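Local coordinates for galactose mutarotase related enzyme (Lactobacillus casei, PDB 3Q1N), which probably binds carbohydrate and may act as a sugar isomerase, as expected of a member of the aldose 1-epimerase (galactose mutarotase) family, at residues P137-F142 with L274-L279; I48-I53 with Y109-T114. All blocks are in the same frame, centred on the assembly; numbering follows the deposited sequence.

Interaction 1. Residues P137-F142 with L274-L279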
loop_
_atom_site.group_PDB
_atom_site.type_symbol
_atom_site.label_atom_id
_atom_site.label_comp_id
_atom_site.label_asym_id
_atom_site.label_seq_id
_atom_site.Cartn_x
_atom_site.Cartn_y
_atom_site.Cartn_z
ATOM N N PRO A 137 -13.754 -4.730 12.349
ATOM C CA PRO A 137 -13.479 -4.989 10.936
ATOM C C PRO A 137 -12.485 -3.934 10.438
ATOM O O PRO A 137 -12.581 -2.781 10.801
ATOM C CB PRO A 137 -14.840 -4.860 10.293
ATOM C CG PRO A 137 -15.540 -3.762 11.181
ATOM C CD PRO A 137 -14.910 -3.822 12.549
ATOM N N PHE A 138 -11.536 -4.358 9.598
ATOM C CA PHE A 138 -10.555 -3.393 9.075
ATOM C C PHE A 138 -9.965 -3.861 7.765
ATOM O O PHE A 138 -10.070 -5.037 7.388
ATOM C CB PHE A 138 -9.394 -3.197 10.082
ATOM C CG PHE A 138 -8.448 -4.359 10.120
ATOM C CD1 PHE A 138 -8.735 -5.494 10.881
ATOM C CD2 PHE A 138 -7.340 -4.374 9.329
ATOM C CE1 PHE A 138 -7.952 -6.604 10.807
ATOM C CE2 PHE A 138 -6.503 -5.483 9.253
ATOM C CZ PHE A 138 -6.810 -6.628 10.032
ATOM N N ALA A 139 -9.380 -2.889 7.065
ATOM C CA ALA A 139 -8.462 -3.136 5.959
ATOM C C ALA A 139 -7.116 -2.508 6.269
ATOM O O ALA A 139 -7.026 -1.536 7.014
ATOM C CB ALA A 139 -9.023 -2.564 4.599
ATOM N N LEU A 140 -6.054 -3.068 5.699
ATOM C CA LEU A 140 -4.699 -2.513 5.886
ATOM C C LEU A 140 -3.970 -2.573 4.559
ATOM O O LEU A 140 -3.930 -3.622 3.913
ATOM C CB LEU A 140 -3.916 -3.311 6.946
ATOM C CG LEU A 140 -2.504 -2.764 7.269
ATOM C CD1 LEU A 140 -1.444 -3.183 6.287
ATOM C CD2 LEU A 140 -2.527 -1.270 7.360
ATOM N N GLY A 141 -3.405 -1.450 4.139
ATOM C CA GLY A 141 -2.580 -1.429 2.926
ATOM C C GLY A 141 -1.349 -0.548 3.104
ATOM O O GLY A 141 -1.235 0.221 4.079
ATOM N N PHE A 142 -0.419 -0.688 2.172
ATOM C CA PHE A 142 0.829 0.092 2.134
ATOM C C PHE A 142 0.931 0.628 0.676
ATOM O O PHE A 142 0.708 -0.133 -0.277
ATOM C CB PHE A 142 1.966 -0.858 2.515
ATOM C CG PHE A 142 3.375 -0.295 2.371
ATOM C CD1 PHE A 142 3.736 0.969 2.800
ATOM C CD2 PHE A 142 4.339 -1.101 1.850
ATOM C CE1 PHE A 142 5.024 1.413 2.667
ATOM C CE2 PHE A 142 5.621 -0.683 1.722
ATOM C CZ PHE A 142 5.977 0.569 2.125
ATOM N N LEU A 274 -16.146 -6.366 1.110
ATOM C CA LEU A 274 -15.186 -7.293 0.489
ATOM C C LEU A 274 -13.778 -6.829 0.810
ATOM O O LEU A 274 -13.446 -5.652 0.628
ATOM C CB LEU A 274 -15.368 -7.368 -1.013
ATOM C CG LEU A 274 -14.552 -8.421 -1.757
ATOM C CD1 LEU A 274 -15.080 -9.823 -1.354
ATOM C CD2 LEU A 274 -14.595 -8.222 -3.304
ATOM N N GLY A 275 -12.958 -7.786 1.253
ATOM C CA GLY A 275 -11.558 -7.551 1.589
ATOM C C GLY A 275 -11.294 -7.217 3.051
ATOM O O GLY A 275 -10.130 -7.196 3.482
ATOM N N ASN A 276 -12.329 -6.842 3.792
ATOM C CA ASN A 276 -12.192 -6.640 5.198
ATOM C C ASN A 276 -11.968 -7.958 5.966
ATOM O O ASN A 276 -12.376 -9.059 5.546
ATOM C CB ASN A 276 -13.394 -5.869 5.843
ATOM C CG ASN A 276 -13.281 -4.365 5.743
ATOM O OD1 ASN A 276 -12.396 -3.826 5.079
ATOM N ND2 ASN A 276 -14.204 -3.650 6.446
ATOM N N THR A 277 -11.263 -7.798 7.084
ATOM C CA THR A 277 -11.029 -8.808 8.091
ATOM C C THR A 277 -11.720 -8.372 9.389
ATOM O O THR A 277 -11.529 -7.246 9.817
ATOM C CB THR A 277 -9.541 -8.946 8.382
ATOM O OG1 THR A 277 -8.831 -9.260 7.179
ATOM C CG2 THR A 277 -9.268 -10.094 9.435
ATOM N N THR A 278 -12.503 -9.270 9.991
ATOM C CA THR A 278 -13.128 -9.016 11.293
ATOM C C THR A 278 -12.385 -9.749 12.408
ATOM O O THR A 278 -12.308 -10.965 12.422
ATOM C CB THR A 278 -14.631 -9.363 11.340
ATOM O OG1 THR A 278 -15.327 -8.601 10.327
ATOM C CG2 THR A 278 -15.240 -9.026 12.752
ATOM N N LEU A 279 -11.824 -8.993 13.313
ATOM C CA LEU A 279 -11.149 -9.573 14.475
ATOM C C LEU A 279 -12.056 -9.678 15.673
ATOM O O LEU A 279 -12.749 -8.734 16.049
ATOM C CB LEU A 279 -9.930 -8.718 14.821
ATOM C CG LEU A 279 -8.710 -8.829 13.891
ATOM C CD1 LEU A 279 -7.667 -7.719 14.253
ATOM C CD2 LEU A 279 -8.101 -10.214 13.906
HETATM O O HOH W 1 -8.272 -7.005 6.013
#

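Interaction 2. Residues I48-I53 with Y109-T114. With EDO (1,2-ethanediol), chain T.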
loop_
_atom_site.group_PDB
_atom_site.type_symbol
_atom_site.label_atom_id
_atom_site.label_comp_id
_atom_site.label_asym_id
_atom_site.label_seq_id
_atom_site.Cartn_x
_atom_site.Cartn_y
_atom_site.Cartn_z
ATOM N N ILE A 48 0.735 4.523 4.967
ATOM C CA ILE A 48 0.001 3.393 5.496
ATOM C C ILE A 48 -1.484 3.696 5.400
ATOM O O ILE A 48 -1.913 4.836 5.697
ATOM C CB ILE A 48 0.408 3.094 6.968
ATOM C CG1 ILE A 48 1.863 2.631 7.006
ATOM C CG2 ILE A 48 -0.541 1.994 7.571
ATOM C CD1 ILE A 48 2.464 2.472 8.444
ATOM N N LEU A 49 -2.258 2.696 4.991
ATOM C CA LEU A 49 -3.712 2.803 4.755
ATOM C C LEU A 49 -4.415 1.934 5.793
ATOM O O LEU A 49 -4.368 0.719 5.723
ATOM C CB LEU A 49 -4.051 2.340 3.334
ATOM C CG LEU A 49 -3.202 2.858 2.175
ATOM C CD1 LEU A 49 -3.669 2.190 0.869
ATOM C CD2 LEU A 49 -3.261 4.373 2.069
ATOM N N PHE A 50 -5.037 2.565 6.785
ATOM C CA PHE A 50 -5.765 1.818 7.827
ATOM C C PHE A 50 -6.750 2.772 8.477
ATOM O O PHE A 50 -6.415 3.904 8.686
ATOM C CB PHE A 50 -4.801 1.314 8.918
ATOM C CG PHE A 50 -5.484 0.699 10.131
ATOM C CD1 PHE A 50 -5.781 -0.667 10.149
ATOM C CD2 PHE A 50 -5.810 1.473 11.259
ATOM C CE1 PHE A 50 -6.384 -1.265 11.237
ATOM C CE2 PHE A 50 -6.408 0.867 12.381
ATOM C CZ PHE A 50 -6.698 -0.504 12.364
ATOM N N PRO A 51 -7.965 2.296 8.797
ATOM C CA PRO A 51 -8.573 0.981 8.623
ATOM C C PRO A 51 -9.354 0.813 7.310
ATOM O O PRO A 51 -10.126 -0.136 7.175
ATOM C CB PRO A 51 -9.492 0.869 9.843
ATOM C CG PRO A 51 -9.962 2.250 10.044
ATOM C CD PRO A 51 -8.801 3.162 9.651
ATOM N N SER A 52 -9.193 1.747 6.380
ATOM C CA SER A 52 -9.816 1.668 5.058
ATOM C C SER A 52 -8.734 1.917 3.986
ATOM O O SER A 52 -7.798 2.681 4.224
ATOM C CB SER A 52 -10.894 2.741 4.976
ATOM O OG SER A 52 -11.704 2.616 3.841
ATOM N N ILE A 53 -8.892 1.293 2.841
ATOM C CA ILE A 53 -8.093 1.529 1.651
ATOM C C ILE A 53 -8.955 2.275 0.659
ATOM O O ILE A 53 -10.094 1.909 0.395
ATOM C CB ILE A 53 -7.615 0.171 1.090
ATOM C CG1 ILE A 53 -6.584 -0.464 2.028
ATOM C CG2 ILE A 53 -7.033 0.338 -0.352
ATOM C CD1 ILE A 53 -6.348 -1.992 1.678
ATOM N N TYR A 109 -7.681 0.153 19.306
ATOM C CA TYR A 109 -6.796 -0.656 18.484
ATOM C C TYR A 109 -5.355 -0.380 18.758
ATOM O O TYR A 109 -4.995 0.701 19.276
ATOM C CB TYR A 109 -7.098 -0.455 16.972
ATOM C CG TYR A 109 -6.688 0.918 16.415
ATOM C CD1 TYR A 109 -5.354 1.173 16.019
ATOM C CD2 TYR A 109 -7.610 1.975 16.338
ATOM C CE1 TYR A 109 -5.004 2.404 15.531
ATOM C CE2 TYR A 109 -7.251 3.216 15.869
ATOM C CZ TYR A 109 -5.956 3.439 15.459
ATOM O OH TYR A 109 -5.569 4.698 14.985
ATOM N N THR A 110 -4.527 -1.326 18.334
ATOM C CA THR A 110 -3.092 -1.080 18.219
ATOM C C THR A 110 -2.675 -1.421 16.797
ATOM O O THR A 110 -3.073 -2.441 16.264
ATOM C CB THR A 110 -2.258 -1.894 19.190
ATOM O OG1 THR A 110 -2.668 -1.640 20.535
ATOM C CG2 THR A 110 -0.757 -1.532 19.064
ATOM N N LEU A 111 -1.912 -0.514 16.167
ATOM C CA LEU A 111 -1.316 -0.779 14.892
ATOM C C LEU A 111 0.169 -0.630 15.068
ATOM O O LEU A 111 0.655 0.460 15.340
ATOM C CB LEU A 111 -1.854 0.191 13.817
ATOM C CG LEU A 111 -1.207 0.133 12.452
ATOM C CD1 LEU A 111 -1.330 -1.297 11.859
ATOM C CD2 LEU A 111 -1.850 1.209 11.523
ATOM N N ALA A 112 0.892 -1.737 14.911
ATOM C CA ALA A 112 2.322 -1.738 15.135
ATOM C C ALA A 112 3.009 -2.116 13.842
ATOM O O ALA A 112 2.563 -3.004 13.120
ATOM C CB ALA A 112 2.742 -2.657 16.295
ATOM N N VAL A 113 4.085 -1.390 13.535
ATOM C CA VAL A 113 4.849 -1.604 12.316
ATOM C C VAL A 113 6.344 -1.644 12.666
ATOM O O VAL A 113 6.846 -0.696 13.276
ATOM C CB VAL A 113 4.556 -0.434 11.319
ATOM C CG1 VAL A 113 5.149 -0.698 9.940
ATOM C CG2 VAL A 113 3.038 -0.143 11.255
ATOM N N THR A 114 7.056 -2.700 12.269
ATOM C CA THR A 114 8.472 -2.820 12.514
ATOM C C THR A 114 9.187 -2.831 11.175
ATOM O O THR A 114 8.790 -3.591 10.287
ATOM C CB THR A 114 8.811 -4.082 13.350
ATOM O OG1 THR A 114 8.249 -3.922 14.659
ATOM C CG2 THR A 114 10.357 -4.278 13.465
HETATM C C1 EDO T . 5.458 -4.301 14.831
HETATM O O1 EDO T . 6.091 -4.960 15.885
HETATM C C2 EDO T . 4.417 -5.223 14.198
HETATM O O2 EDO T . 4.865 -6.484 13.798
#

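Interaction 1. Residues P137-F142 with L274-L279
Phe138 and Thr277 face each other as an antiparallel hydrogen-bonded pair, and they send their side chains side by side off the same face of the sheet. Here the short strand 277-279 joins the edge of strand 136-147 in the beta-sandwich of the aldose 1-epimerase family. Phe138 N donates to Thr277 O at 2.9 Å, a somewhat bent bond (150° at the hydrogen) with the donor tilted from the carbonyl plane. The return bond, Thr277 N to Phe138 O, is 3.0 Å long, nearly straight at 175° and in the carbonyl plane.

Phe138 has the most surface buried here. Its CG sits between the backbone N and the carbonyl carbon (chi1 74°), which swings the ring back over the partner strand: CE1 lies 3.7 Å from Thr277 CB and 3.6 Å from Leu279 CD1. Beyond them, Val128 and Lys285 also touch the Phe138 side chain.

The next pair, Pro137 with Thr278, is non-hydrogen-bonded. Proline has no N-H to offer, so the position suits it, and its CA instead makes a CH...O contact of 3.2 Å with Thr277 O. On this face Pro137 CB meets Thr278 OG1 and, more loosely, the amide end of Asn276. That amide runs past the Phe138 peptide without bonding to it; ND2 donates to Trp270 O, while OD1 rests 3.6 Å from Ala139 CB.

A water lies 2.6 Å from Thr277 OG1 and also bonds Phe138 O. Phe138 O thus takes the Thr277 N-H and, probably, a proton of the water, with Asn276 CA adding a CH...O contact. Two backbone bonds and the water therefore hold the strands together, while the Phe138 ring makes the apolar part of the contact on the Val128 side.

Interaction 2. Residues I48-I53 with Y109-T114
Phe50 points the edge of its ring at the face of Tyr109, an edge-to-face pair buried between the two sheets of the beta-sandwich. The planes are 59° apart and the ring centroids 5.1 Å; Phe50 CE2 stands over the middle of the phenol ring, 3.8 Å from Tyr109 CE1. Next along strand 109-118, Leu111 brings one branch to the base of the Phe50 side chain, its CD2 3.9 Å from Phe50 CG. In the conformers given, Ile48 and Val113 complete the row, meeting tip to tip with Ile48 CD1 3.9 Å from Val113 CG2.

With CG opposite the backbone N (chi1 172°), Phe50 carries its ring across to the Tyr109 end of the strand. An alanine here would be likely to open a gap over the face of Tyr109 and leave Leu111 CD2 with only the CB of this residue to touch on that side. Further out, Leu140 packs on Ile48 and Phe50. The Tyr109 hydroxyl is tied to Gln95 OE1, which fixes the far end of the phenol. After Phe50 the chain turns through a cis peptide, and Pro51 CB comes to rest over the centre of the Phe50 ring, 3.8 Å above its plane.

Strand 136-147 joins the two contacts: strand 277-279 pairs with its beginning, while residues 48-53 pair with it a little further along. Interactions 1 and 2 have centres about 10 Å apart. Gly141 O lies 2.8 Å from Leu49 N and Ala139 N 2.9 Å from Pro51 O, both probable hydrogen bonds, and Ala139 O comes within 3.5 Å of Phe50 CD1. Interaction 1 is pairing within one sheet, and interaction 2 packs that sheet on the next. Val128 of strand 121-130 touches Phe138 and Leu279 of the first as well as Phe50 and Leu111 of the second. No substrate occupies either contact; the 1,2-ethanediol molecules nearby probably come from the crystallisation liquor.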